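Local atomic coordinates of group II chitinase (Ostrinia furnacalis, PDB entry 6JAV), a protein that probably hydrolyses chitin within its chains, as a family 18 glycoside hydrolase of which this chain is one catalytic domain, here carrying a bound inhibitor. Residues D150-L155 with P184-L189; K106-A111 with S156-P161; D323-I328 with L365-T370; L3-K8 with E371-K376. All coordinates share one frame; numbering follows the deposited sequence.

Contact 1. Residues D150-L155 with P184-L189; sequences DLVHEL and PVLARL
V152 and H153 meet L186 and L189 where two neighbouring outer helices of the family 18 TIM barrel, 143-159 and 183-189, lie side by side. The segment axes run in nearly the same direction, 19° apart, and come within 9.8 Å of each other. Branched aliphatic side chains can fill this spacing, and the touching groups are correspondingly almost all carbon. V152 is directed toward the partner helix and offers both its methyls. V152 CG2 meets L186 CD2 at 3.8 Å, while V152 CG1 lies 4.1 Å from L189 CB, so this one short, stiff side chain is wedged against two successive turns of the other helix. L186 starts off to the side; its chain, with CG beside the backbone N (chi1 -58°), reaches back to lay the CD2 methyl across V152 at about a right angle. L189 does the closest packing: its CD1 methyl settles 3.6 Å from H153 CA, against the helix backbone itself, and 3.9 Å from H153 CB. The same methyl also sits at the edge of the imidazole, near its plane, meeting the root of H153. A histidine suits this outer position because its CB supplies hydrocarbon while the polar ring can stay at the surface. The same pair of helices also meet through V185 on A149 and L186 on F148. V152 also touches L125 of strand 122-126 and the loop residue L190, so it faces the barrel strands as well, while L151 and L155 turn to helix 101-118.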
loop_
_atom_site.group_PDB
_atom_site.type_symbol
_atom_site.label_atom_id
_atom_site.label_comp_id
_atom_site.label_asym_id
_atom_site.label_seq_id
_atom_site.Cartn_x
_atom_site.Cartn_y
_atom_site.Cartn_z
ATOM N N ASP A 150 21.249 5.280 -5.582
ATOM C CA ASP A 150 22.487 4.583 -5.247
ATOM C C ASP A 150 22.257 3.536 -4.166
ATOM O O ASP A 150 22.855 2.452 -4.218
ATOM C CB ASP A 150 23.577 5.570 -4.819
ATOM C CG ASP A 150 24.129 6.370 -6.003
ATOM O OD1 ASP A 150 24.015 5.905 -7.163
ATOM O OD2 ASP A 150 24.673 7.469 -5.768
ATOM N N LEU A 151 21.383 3.835 -3.187
ATOM C CA LEU A 151 21.012 2.812 -2.202
ATOM C C LEU A 151 20.398 1.588 -2.890
ATOM O O LEU A 151 20.749 0.436 -2.587
ATOM C CB LEU A 151 20.041 3.386 -1.164
ATOM C CG LEU A 151 19.653 2.358 -0.069
ATOM C CD1 LEU A 151 20.800 2.167 0.906
ATOM C CD2 LEU A 151 18.401 2.801 0.657
ATOM N N VAL A 152 19.490 1.824 -3.837
ATOM C CA VAL A 152 18.881 0.723 -4.579
ATOM C C VAL A 152 19.934 -0.071 -5.347
ATOM O O VAL A 152 19.919 -1.310 -5.331
ATOM C CB VAL A 152 17.770 1.258 -5.490
ATOM C CG1 VAL A 152 17.286 0.180 -6.449
ATOM C CG2 VAL A 152 16.580 1.670 -4.630
ATOM N N HIS A 153 20.883 0.625 -5.996
ATOM C CA HIS A 153 21.936 -0.097 -6.692
ATOM C C HIS A 153 22.765 -0.939 -5.723
ATOM O O HIS A 153 23.051 -2.115 -5.989
ATOM C CB HIS A 153 22.851 0.854 -7.443
ATOM C CG HIS A 153 24.080 0.137 -7.890
ATOM N ND1 HIS A 153 25.323 0.377 -7.345
ATOM C CD2 HIS A 153 24.222 -0.941 -8.701
ATOM C CE1 HIS A 153 26.192 -0.483 -7.857
ATOM N NE2 HIS A 153 25.550 -1.281 -8.693
ATOM N N GLU A 154 23.149 -0.351 -4.589
ATOM C CA GLU A 154 24.041 -1.053 -3.669
ATOM C C GLU A 154 23.344 -2.241 -3.023
ATOM O O GLU A 154 23.964 -3.296 -2.807
ATOM C CB GLU A 154 24.591 -0.066 -2.642
ATOM C CG GLU A 154 25.523 0.947 -3.344
ATOM C CD GLU A 154 25.611 2.315 -2.710
ATOM O OE1 GLU A 154 25.266 2.459 -1.515
ATOM O OE2 GLU A 154 26.047 3.255 -3.423
ATOM N N LEU A 155 22.045 -2.102 -2.738
ATOM C CA LEU A 155 21.284 -3.257 -2.254
ATOM C C LEU A 155 21.165 -4.327 -3.332
ATOM O O LEU A 155 21.338 -5.519 -3.054
ATOM C CB LEU A 155 19.888 -2.811 -1.816
ATOM C CG LEU A 155 19.828 -2.076 -0.479
ATOM C CD1 LEU A 155 18.483 -1.364 -0.314
ATOM C CD2 LEU A 155 20.067 -3.052 0.690
ATOM N N PRO A 184 14.322 5.348 -14.351
ATOM C CA PRO A 184 15.037 4.281 -15.089
ATOM C C PRO A 184 15.906 3.397 -14.212
ATOM O O PRO A 184 15.961 2.176 -14.429
ATOM C CB PRO A 184 15.850 5.057 -16.149
ATOM C CG PRO A 184 15.018 6.283 -16.375
ATOM C CD PRO A 184 14.511 6.665 -14.977
ATOM N N VAL A 185 16.581 3.958 -13.203
ATOM C CA VAL A 185 17.429 3.135 -12.353
ATOM C C VAL A 185 16.582 2.176 -11.539
ATOM O O VAL A 185 16.860 0.964 -11.460
ATOM C CB VAL A 185 18.278 4.027 -11.434
ATOM C CG1 VAL A 185 18.951 3.164 -10.364
ATOM C CG2 VAL A 185 19.301 4.786 -12.255
ATOM N N LEU A 186 15.518 2.705 -10.927
ATOM C CA LEU A 186 14.643 1.863 -10.129
ATOM C C LEU A 186 14.000 0.788 -10.988
ATOM O O LEU A 186 13.923 -0.379 -10.590
ATOM C CB LEU A 186 13.550 2.704 -9.478
ATOM C CG LEU A 186 14.021 3.846 -8.578
ATOM C CD1 LEU A 186 12.821 4.404 -7.846
ATOM C CD2 LEU A 186 15.076 3.378 -7.619
ATOM N N ALA A 187 13.543 1.160 -12.186
ATOM C CA ALA A 187 12.856 0.195 -13.041
ATOM C C ALA A 187 13.777 -0.921 -13.504
ATOM O O ALA A 187 13.330 -2.063 -13.698
ATOM C CB ALA A 187 12.332 0.920 -14.275
ATOM N N ARG A 188 15.051 -0.609 -13.703
ATOM C CA ARG A 188 15.993 -1.624 -14.154
ATOM C C ARG A 188 16.359 -2.595 -13.030
ATOM O O ARG A 188 16.523 -3.803 -13.273
ATOM C CB ARG A 188 17.237 -0.936 -14.722
ATOM C CG ARG A 188 18.319 -1.911 -15.114
ATOM C CD ARG A 188 19.400 -1.221 -15.954
ATOM N NE ARG A 188 19.827 0.045 -15.388
ATOM C CZ ARG A 188 20.718 0.168 -14.412
ATOM N NH1 ARG A 188 21.278 -0.907 -13.892
ATOM N NH2 ARG A 188 21.049 1.370 -13.965
ATOM N N LEU A 189 16.509 -2.098 -11.794
ATOM C CA LEU A 189 17.072 -2.904 -10.709
ATOM C C LEU A 189 16.034 -3.589 -9.832
ATOM O O LEU A 189 16.307 -4.675 -9.311
ATOM C CB LEU A 189 17.966 -2.028 -9.816
ATOM C CG LEU A 189 19.214 -1.536 -10.564
ATOM C CD1 LEU A 189 19.978 -0.549 -9.720
ATOM C CD2 LEU A 189 20.100 -2.729 -10.947
#

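Contact 2. Residues K106-A111 with S156-P161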
loop_
_atom_site.group_PDB
_atom_site.type_symbol
_atom_site.label_atom_id
_atom_site.label_comp_id
_atom_site.label_asym_id
_atom_site.label_seq_id
_atom_site.Cartn_x
_atom_site.Cartn_y
_atom_site.Cartn_z
ATOM N N LYS A 106 27.601 0.526 5.125
ATOM C CA LYS A 106 27.376 -0.223 6.354
ATOM C C LYS A 106 25.958 -0.792 6.398
ATOM O O LYS A 106 25.748 -1.969 6.733
ATOM C CB LYS A 106 27.617 0.709 7.536
ATOM C CG LYS A 106 27.478 0.001 8.894
ATOM C CD LYS A 106 27.840 0.938 10.052
ATOM C CE LYS A 106 26.588 1.564 10.670
ATOM N NZ LYS A 106 26.801 2.285 11.975
ATOM N N PHE A 107 24.973 0.037 6.048
ATOM C CA PHE A 107 23.578 -0.386 6.082
ATOM C C PHE A 107 23.348 -1.614 5.216
ATOM O O PHE A 107 22.643 -2.553 5.618
ATOM C CB PHE A 107 22.694 0.771 5.611
ATOM C CG PHE A 107 21.272 0.361 5.356
ATOM C CD1 PHE A 107 20.328 0.393 6.375
ATOM C CD2 PHE A 107 20.874 -0.066 4.090
ATOM C CE1 PHE A 107 18.998 -0.007 6.125
ATOM C CE2 PHE A 107 19.560 -0.480 3.848
ATOM C CZ PHE A 107 18.631 -0.436 4.871
ATOM N N VAL A 108 23.922 -1.629 4.010
ATOM C CA VAL A 108 23.596 -2.678 3.047
ATOM C C VAL A 108 24.046 -4.046 3.548
ATOM O O VAL A 108 23.303 -5.030 3.462
ATOM C CB VAL A 108 24.187 -2.321 1.670
ATOM C CG1 VAL A 108 24.222 -3.540 0.765
ATOM C CG2 VAL A 108 23.402 -1.156 1.026
ATOM N N GLN A 109 25.280 -4.144 4.058
ATOM C CA GLN A 109 25.754 -5.462 4.462
ATOM C C GLN A 109 24.981 -5.970 5.668
ATOM O O GLN A 109 24.668 -7.167 5.760
ATOM C CB GLN A 109 27.250 -5.423 4.785
ATOM C CG GLN A 109 28.143 -5.012 3.605
ATOM C CD GLN A 109 28.000 -5.915 2.394
ATOM O OE1 GLN A 109 27.789 -7.127 2.518
ATOM N NE2 GLN A 109 28.114 -5.325 1.215
ATOM N N HIS A 110 24.654 -5.073 6.600
ATOM C CA HIS A 110 23.880 -5.497 7.759
ATOM C C HIS A 110 22.461 -5.894 7.353
ATOM O O HIS A 110 21.905 -6.857 7.894
ATOM C CB HIS A 110 23.860 -4.387 8.795
ATOM C CG HIS A 110 22.924 -4.663 9.927
ATOM N ND1 HIS A 110 21.564 -4.443 9.837
ATOM C CD2 HIS A 110 23.145 -5.175 11.163
ATOM C CE1 HIS A 110 20.991 -4.786 10.978
ATOM N NE2 HIS A 110 21.927 -5.245 11.794
ATOM N N ALA A 111 21.856 -5.156 6.413
ATOM C CA ALA A 111 20.479 -5.453 6.010
ATOM C C ALA A 111 20.374 -6.841 5.401
ATOM O O ALA A 111 19.439 -7.591 5.714
ATOM C CB ALA A 111 19.969 -4.385 5.032
ATOM N N SER A 156 20.803 -3.921 -4.554
ATOM C CA SER A 156 20.686 -4.877 -5.655
ATOM C C SER A 156 21.981 -5.664 -5.836
ATOM O O SER A 156 21.961 -6.888 -6.041
ATOM C CB SER A 156 20.344 -4.128 -6.926
ATOM O OG SER A 156 20.185 -5.071 -7.986
ATOM N N ALA A 157 23.117 -4.984 -5.724
ATOM C CA ALA A 157 24.400 -5.629 -5.986
ATOM C C ALA A 157 24.712 -6.729 -4.983
ATOM O O ALA A 157 25.452 -7.666 -5.312
ATOM C CB ALA A 157 25.500 -4.561 -5.991
ATOM N N VAL A 158 24.172 -6.646 -3.770
ATOM C CA VAL A 158 24.339 -7.706 -2.783
ATOM C C VAL A 158 23.200 -8.718 -2.832
ATOM O O VAL A 158 23.423 -9.926 -2.697
ATOM C CB VAL A 158 24.505 -7.107 -1.380
ATOM C CG1 VAL A 158 24.637 -8.228 -0.361
ATOM C CG2 VAL A 158 25.728 -6.187 -1.332
ATOM N N LEU A 159 21.962 -8.258 -3.016
ATOM C CA LEU A 159 20.823 -9.168 -2.938
ATOM C C LEU A 159 20.720 -10.060 -4.168
ATOM O O LEU A 159 20.400 -11.251 -4.045
ATOM C CB LEU A 159 19.525 -8.364 -2.791
ATOM C CG LEU A 159 19.368 -7.633 -1.469
ATOM C CD1 LEU A 159 18.245 -6.597 -1.623
ATOM C CD2 LEU A 159 19.041 -8.603 -0.361
ATOM N N LYS A 160 20.922 -9.495 -5.356
ATOM C CA LYS A 160 20.664 -10.257 -6.578
ATOM C C LYS A 160 21.556 -11.490 -6.709
ATOM O O LYS A 160 21.025 -12.571 -7.025
ATOM C CB LYS A 160 20.685 -9.319 -7.794
ATOM C CG LYS A 160 20.344 -9.980 -9.122
ATOM C CD LYS A 160 19.882 -8.959 -10.140
ATOM C CE LYS A 160 18.371 -8.916 -10.138
ATOM N NZ LYS A 160 17.820 -8.903 -11.515
ATOM N N PRO A 161 22.865 -11.428 -6.440
ATOM C CA PRO A 161 23.681 -12.659 -6.477
ATOM C C PRO A 161 23.245 -13.736 -5.494
ATOM O O PRO A 161 23.453 -14.923 -5.772
ATOM C CB PRO A 161 25.101 -12.154 -6.173
ATOM C CG PRO A 161 25.089 -10.727 -6.624
ATOM C CD PRO A 161 23.700 -10.220 -6.293
#
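Q109 and V158 mark the closest backbone approach of helices 101-118 and 143-159 here, with 7.7 Å between Q109 CA and V158 CA, near the C-terminal end of the second helix. Nearly all of the contact is carried by one methyl, V158 CG2. V158 CG2 packs on V108 CG1 at 3.7 Å, and Q109 NE2 comes to 3.6 Å from the same CG2, so the methyl rests on both a hydrocarbon branch and an amide of helix 101-118. V108 and V158 both direct their side chains at the opposite helix and meet obliquely, branch against branch. V158 CG1 is anti to the backbone N (chi1 178°), which leaves CG2 on the side that faces helix 101-118. A beta-branched valine fits such a place well, since it has a compact, rigid end that can pack closely between two helices. Q109 gets there differently. Its CB departs away from V158, but the chain bends at chi2 (-58°), folding the amide back across V158 at about a right angle. The approach of NE2 to a methyl is van der Waals packing, and the long glutamine lays its amide against the methyl at the exposed side, where its polar end can stay at the surface. On the buried side the packing continues: V108 also touches E154 and L155, and F107 lies on L151 and L155, with A111 CB resting 4.1 Å above one face of the F107 ring, toward the rim. V158 and L159 extend the seam to V112, L159 reaching L115 as well, while F107 and A111 lean on M52 of strand 52-54.

Contact 3. Residues D323-I328 with L365-T370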
loop_
_atom_site.group_PDB
_atom_site.type_symbol
_atom_site.label_atom_id
_atom_site.label_comp_id
_atom_site.label_asym_id
_atom_site.label_seq_id
_atom_site.Cartn_x
_atom_site.Cartn_y
_atom_site.Cartn_z
ATOM N N ASP A 323 -13.258 1.263 -1.891
ATOM C CA ASP A 323 -13.451 0.380 -3.034
ATOM C C ASP A 323 -14.344 -0.802 -2.660
ATOM O O ASP A 323 -14.151 -1.437 -1.613
ATOM C CB ASP A 323 -12.099 -0.152 -3.537
ATOM C CG ASP A 323 -11.355 0.841 -4.429
ATOM O OD1 ASP A 323 -11.818 1.994 -4.599
ATOM O OD2 ASP A 323 -10.278 0.444 -4.960
ATOM N N ASP A 324 -15.316 -1.094 -3.525
ATOM C CA ASP A 324 -16.147 -2.279 -3.420
ATOM C C ASP A 324 -15.719 -3.337 -4.441
ATOM O O ASP A 324 -14.812 -3.136 -5.250
ATOM C CB ASP A 324 -17.635 -1.916 -3.520
ATOM C CG ASP A 324 -18.041 -1.324 -4.881
ATOM O OD1 ASP A 324 -17.213 -1.075 -5.777
ATOM O OD2 ASP A 324 -19.257 -1.066 -5.047
ATOM N N VAL A 325 -16.377 -4.498 -4.401
ATOM C CA VAL A 325 -16.045 -5.578 -5.329
ATOM C C VAL A 325 -16.195 -5.117 -6.771
ATOM O O VAL A 325 -15.380 -5.467 -7.632
ATOM C CB VAL A 325 -16.898 -6.830 -5.023
ATOM C CG1 VAL A 325 -16.841 -7.809 -6.164
ATOM C CG2 VAL A 325 -16.445 -7.439 -3.705
ATOM N N GLU A 326 -17.233 -4.327 -7.065
ATOM C CA GLU A 326 -17.451 -3.903 -8.446
ATOM C C GLU A 326 -16.257 -3.108 -8.985
ATOM O O GLU A 326 -15.733 -3.406 -10.073
ATOM C CB GLU A 326 -18.743 -3.090 -8.545
ATOM C CG GLU A 326 -19.117 -2.774 -9.979
ATOM C CD GLU A 326 -20.268 -1.790 -10.088
ATOM O OE1 GLU A 326 -21.274 -2.134 -10.745
ATOM O OE2 GLU A 326 -20.155 -0.673 -9.536
ATOM N N ILE A 327 -15.814 -2.082 -8.248
ATOM C CA ILE A 327 -14.704 -1.280 -8.766
ATOM C C ILE A 327 -13.401 -2.073 -8.763
ATOM O O ILE A 327 -12.542 -1.861 -9.629
ATOM C CB ILE A 327 -14.572 0.078 -8.052
ATOM C CG1 ILE A 327 -13.792 1.095 -8.905
ATOM C CG2 ILE A 327 -13.882 -0.081 -6.691
ATOM C CD1 ILE A 327 -14.528 1.521 -10.180
ATOM N N ILE A 328 -13.237 -3.004 -7.818
ATOM C CA ILE A 328 -12.048 -3.851 -7.809
ATOM C C ILE A 328 -11.972 -4.664 -9.095
ATOM O O ILE A 328 -10.897 -4.778 -9.716
ATOM C CB ILE A 328 -12.063 -4.734 -6.548
ATOM C CG1 ILE A 328 -11.784 -3.897 -5.286
ATOM C CG2 ILE A 328 -11.104 -5.901 -6.708
ATOM C CD1 ILE A 328 -10.375 -3.342 -5.127
ATOM N N LEU A 365 -10.277 -9.226 -1.548
ATOM C CA LEU A 365 -9.117 -9.958 -2.033
ATOM C C LEU A 365 -9.522 -11.130 -2.916
ATOM O O LEU A 365 -8.880 -11.387 -3.946
ATOM C CB LEU A 365 -8.259 -10.384 -0.842
ATOM C CG LEU A 365 -6.901 -11.007 -1.140
ATOM C CD1 LEU A 365 -6.070 -10.154 -2.132
ATOM C CD2 LEU A 365 -6.164 -11.199 0.188
ATOM N N ASN A 366 -10.597 -11.834 -2.565
ATOM C CA ASN A 366 -11.096 -12.874 -3.470
ATOM C C ASN A 366 -11.553 -12.303 -4.809
ATOM O O ASN A 366 -11.404 -12.960 -5.845
ATOM C CB ASN A 366 -12.216 -13.683 -2.819
ATOM C CG ASN A 366 -11.689 -14.869 -2.072
ATOM O OD1 ASN A 366 -11.165 -15.815 -2.677
ATOM N ND2 ASN A 366 -11.815 -14.844 -0.742
ATOM N N ALA A 367 -12.150 -11.112 -4.807
ATOM C CA ALA A 367 -12.544 -10.495 -6.080
ATOM C C ALA A 367 -11.318 -10.235 -6.953
ATOM O O ALA A 367 -11.351 -10.464 -8.171
ATOM C CB ALA A 367 -13.315 -9.196 -5.829
ATOM N N ILE A 368 -10.224 -9.770 -6.347
ATOM C CA ILE A 368 -8.990 -9.556 -7.101
ATOM C C ILE A 368 -8.484 -10.865 -7.685
ATOM O O ILE A 368 -8.145 -10.942 -8.876
ATOM C CB ILE A 368 -7.917 -8.892 -6.217
ATOM C CG1 ILE A 368 -8.345 -7.501 -5.756
ATOM C CG2 ILE A 368 -6.567 -8.830 -6.983
ATOM C CD1 ILE A 368 -7.454 -6.899 -4.673
ATOM N N LYS A 369 -8.378 -11.909 -6.848
ATOM C CA LYS A 369 -7.876 -13.196 -7.313
ATOM C C LYS A 369 -8.712 -13.722 -8.472
ATOM O O LYS A 369 -8.171 -14.152 -9.504
ATOM C CB LYS A 369 -7.867 -14.196 -6.147
ATOM C CG LYS A 369 -7.633 -15.616 -6.609
ATOM C CD LYS A 369 -7.590 -16.533 -5.403
ATOM C CE LYS A 369 -7.391 -17.987 -5.815
ATOM N NZ LYS A 369 -7.437 -18.875 -4.613
ATOM N N THR A 370 -10.035 -13.704 -8.314
ATOM C CA THR A 370 -10.899 -14.265 -9.345
ATOM C C THR A 370 -10.745 -13.506 -10.655
ATOM O O THR A 370 -10.673 -14.117 -11.732
ATOM C CB THR A 370 -12.341 -14.227 -8.868
ATOM O OG1 THR A 370 -12.462 -15.112 -7.752
ATOM C CG2 THR A 370 -13.291 -14.681 -9.991
#
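With chi1 of I328 at -71°, its CG2 methyl stands anti to the backbone N and faces I368, whose own chi1 of -63° brings CG1 round to meet it. The two isoleucines thus join helix 325-337 to helix 363-373, outer helices of the TIM barrel that close the chain. I328 CG2 to I368 CG1 is 3.3 Å, tighter than usual for two carbons, a sign of close interlocking as the side chains pass at a slant. Beside them A367 CB, pointing toward the partner, takes V325 CG1 at 3.8 Å and I328 CG2 at 4.1 Å. Alanine is apt here, because its single methyl lets the helices approach until V325 CA and A367 CA are 6.1 Å apart. On the barrel side, M248 of strand 244-257 touches both isoleucines, and I368 also touches L9 and I345, so branched hydrocarbon fits the interior. Just before V325, D324 occupies the N-cap, its carboxylate ready to take an N-H of the first turn and also paired with K303. D324 OD1 receives I327 N at 3.0 Å, nearly straight at 168°, on the syn side but well out of the carboxylate plane.

Contact 4. Residues L3-K8 with E371-K376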
loop_
_atom_site.group_PDB
_atom_site.type_symbol
_atom_site.label_atom_id
_atom_site.label_comp_id
_atom_site.label_asym_id
_atom_site.label_seq_id
_atom_site.Cartn_x
_atom_site.Cartn_y
_atom_site.Cartn_z
ATOM N N LEU A 3 -0.136 -18.561 -8.190
ATOM C CA LEU A 3 1.287 -18.804 -8.359
ATOM C C LEU A 3 1.610 -19.286 -9.763
ATOM O O LEU A 3 2.678 -18.959 -10.292
ATOM C CB LEU A 3 1.791 -19.798 -7.311
ATOM C CG LEU A 3 1.903 -19.255 -5.889
ATOM C CD1 LEU A 3 2.246 -20.416 -4.947
ATOM C CD2 LEU A 3 2.970 -18.186 -5.799
ATOM N N ASN A 4 0.688 -20.015 -10.399
ATOM C CA ASN A 4 0.895 -20.481 -11.767
ATOM C C ASN A 4 0.453 -19.472 -12.820
ATOM O O ASN A 4 0.623 -19.729 -14.015
ATOM C CB ASN A 4 0.165 -21.809 -11.995
ATOM C CG ASN A 4 0.746 -22.946 -11.165
ATOM O OD1 ASN A 4 1.943 -22.966 -10.857
ATOM N ND2 ASN A 4 -0.103 -23.891 -10.790
ATOM N N SER A 5 -0.099 -18.344 -12.419
ATOM C CA SER A 5 -0.573 -17.341 -13.360
ATOM C C SER A 5 0.572 -16.408 -13.762
ATOM O O SER A 5 1.676 -16.459 -13.220
ATOM C CB SER A 5 -1.718 -16.533 -12.751
ATOM O OG SER A 5 -1.190 -15.472 -11.956
ATOM N N ARG A 6 0.281 -15.536 -14.736
ATOM C CA ARG A 6 1.238 -14.530 -15.180
ATOM C C ARG A 6 1.271 -13.289 -14.285
ATOM O O ARG A 6 2.022 -12.353 -14.583
ATOM C CB ARG A 6 0.920 -14.115 -16.635
ATOM C CG ARG A 6 -0.295 -13.217 -16.771
ATOM C CD ARG A 6 -0.872 -13.157 -18.183
ATOM N NE ARG A 6 0.074 -12.641 -19.175
ATOM C CZ ARG A 6 0.096 -11.388 -19.655
ATOM N NH1 ARG A 6 -0.741 -10.448 -19.235
ATOM N NH2 ARG A 6 1.003 -11.071 -20.582
ATOM N N TYR A 7 0.489 -13.253 -13.197
ATOM C CA TYR A 7 0.363 -12.059 -12.373
ATOM C C TYR A 7 0.880 -12.302 -10.963
ATOM O O TYR A 7 0.772 -13.413 -10.430
ATOM C CB TYR A 7 -1.086 -11.610 -12.283
ATOM C CG TYR A 7 -1.627 -11.201 -13.627
ATOM C CD1 TYR A 7 -1.131 -10.068 -14.272
ATOM C CD2 TYR A 7 -2.589 -11.964 -14.276
ATOM C CE1 TYR A 7 -1.599 -9.692 -15.530
ATOM C CE2 TYR A 7 -3.061 -11.601 -15.535
ATOM C CZ TYR A 7 -2.552 -10.468 -16.146
ATOM O OH TYR A 7 -3.017 -10.096 -17.402
ATOM N N LYS A 8 1.400 -11.238 -10.365
ATOM C CA LYS A 8 1.641 -11.182 -8.934
ATOM C C LYS A 8 0.425 -10.602 -8.229
ATOM O O LYS A 8 -0.309 -9.763 -8.779
ATOM C CB LYS A 8 2.810 -10.239 -8.640
ATOM C CG LYS A 8 4.168 -10.713 -9.203
ATOM C CD LYS A 8 5.297 -9.741 -8.806
ATOM C CE LYS A 8 6.658 -10.207 -9.314
ATOM N NZ LYS A 8 6.706 -10.265 -10.806
ATOM N N GLU A 371 -10.657 -12.176 -10.587
ATOM C CA GLU A 371 -10.507 -11.414 -11.819
ATOM C C GLU A 371 -9.128 -11.616 -12.448
ATOM O O GLU A 371 -9.015 -11.714 -13.676
ATOM C CB GLU A 371 -10.849 -9.948 -11.578
ATOM C CG GLU A 371 -11.089 -9.147 -12.879
ATOM C CD GLU A 371 -12.249 -9.688 -13.738
ATOM O OE1 GLU A 371 -13.351 -9.930 -13.200
ATOM O OE2 GLU A 371 -12.061 -9.855 -14.961
ATOM N N LEU A 372 -8.065 -11.707 -11.639
ATOM C CA LEU A 372 -6.741 -11.966 -12.205
ATOM C C LEU A 372 -6.691 -13.306 -12.918
ATOM O O LEU A 372 -5.969 -13.446 -13.920
ATOM C CB LEU A 372 -5.679 -11.964 -11.104
ATOM C CG LEU A 372 -5.256 -10.584 -10.602
ATOM C CD1 LEU A 372 -4.281 -10.778 -9.443
ATOM C CD2 LEU A 372 -4.577 -9.778 -11.731
ATOM N N LEU A 373 -7.410 -14.306 -12.408
ATOM C CA LEU A 373 -7.411 -15.648 -12.982
ATOM C C LEU A 373 -8.396 -15.799 -14.129
ATOM O O LEU A 373 -8.345 -16.809 -14.838
ATOM C CB LEU A 373 -7.681 -16.704 -11.907
ATOM C CG LEU A 373 -6.581 -16.806 -10.846
ATOM C CD1 LEU A 373 -6.977 -17.774 -9.745
ATOM C CD2 LEU A 373 -5.255 -17.224 -11.471
ATOM N N ASN A 374 -9.251 -14.817 -14.347
ATOM C CA ASN A 374 -10.197 -14.855 -15.452
ATOM C C ASN A 374 -9.477 -14.458 -16.743
ATOM O O ASN A 374 -8.900 -13.363 -16.806
ATOM C CB ASN A 374 -11.320 -13.884 -15.111
ATOM C CG ASN A 374 -12.308 -13.710 -16.219
ATOM O OD1 ASN A 374 -12.211 -14.355 -17.242
ATOM N ND2 ASN A 374 -13.272 -12.821 -16.022
ATOM N N PRO A 375 -9.463 -15.311 -17.773
ATOM C CA PRO A 375 -8.715 -14.975 -19.001
ATOM C C PRO A 375 -9.308 -13.823 -19.792
ATOM O O PRO A 375 -8.584 -13.159 -20.548
ATOM C CB PRO A 375 -8.768 -16.279 -19.815
ATOM C CG PRO A 375 -9.236 -17.331 -18.876
ATOM C CD PRO A 375 -10.077 -16.646 -17.850
ATOM N N LYS A 376 -10.607 -13.583 -19.668
ATOM C CA LYS A 376 -11.253 -12.538 -20.448
ATOM C C LYS A 376 -10.892 -11.158 -19.904
ATOM O O LYS A 376 -10.729 -10.972 -18.694
ATOM C CB LYS A 376 -12.774 -12.716 -20.427
ATOM C CG LYS A 376 -13.326 -14.055 -20.962
ATOM C CD LYS A 376 -14.368 -14.639 -19.992
ATOM C CE LYS A 376 -13.788 -15.680 -19.056
ATOM N NZ LYS A 376 -14.670 -15.961 -17.879
#
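S5 OG is gripped twice: it accepts the backbone N of Y7 at 3.0 Å, forming an ST turn, and it is also hydrogen-bonded to the carbonyl oxygen of L2. That hydroxyl, small enough to fold back on its own chain, shapes the N-terminal stretch, while S5 CB rests against L373 CD2 at 3.8 Å. Beyond it, Y7 points toward the C-terminal helix and lays its ring against L372. The CD2 methyl of L372 stands over one face, 4.2 Å from the Y7 ring centroid and 27° off the normal, a CH-pi contact whose closest atom is Y7 CG at 3.8 Å. L372 O also approaches Y7 CD2 to 3.7 Å. The opposite face is packed by R6 CG, 3.4 Å above the ring plane near its rim, so the aromatic ring is sandwiched between two hydrocarbon groups. R6 then turns its guanidinium round, donating from NH1 to Y7 OH at 2.9 Å with the hydroxyl in the guanidinium plane, which helps fix the ring's position; R6 NH1 has a second partner in N339. A tyrosine suits this spot, having a broad apolar face for leucine and a polar end for arginine. K8 begins strand 8-14, bonding by its backbone to G341 and G343 next to and within the parallel strand 342-346. The contact therefore belongs to the closure of the TIM barrel, where first strand joins last, with the final helix packed across the chain's beginning.

In the fold
Contacts 1 and 2 share helix 143-159, which packs against helix 183-189 in one and helix 101-118 in the other; they touch, their centres 12 Å apart, and both pass from buried aliphatics to an exposed polar residue, H153 or Q109. Contacts 3 and 4 likewise share helix 363-373, with centres about 13 Å apart. Contact 3 is the most buried, purely hydrocarbon across its seam, whereas contact 4, where the two chain ends meet, adds an aromatic face and has its polar bonds within and beside its segments. Contacts 1 and 3 lie on opposite sides of the chain's centre, and contact 4 encloses all the others along the sequence.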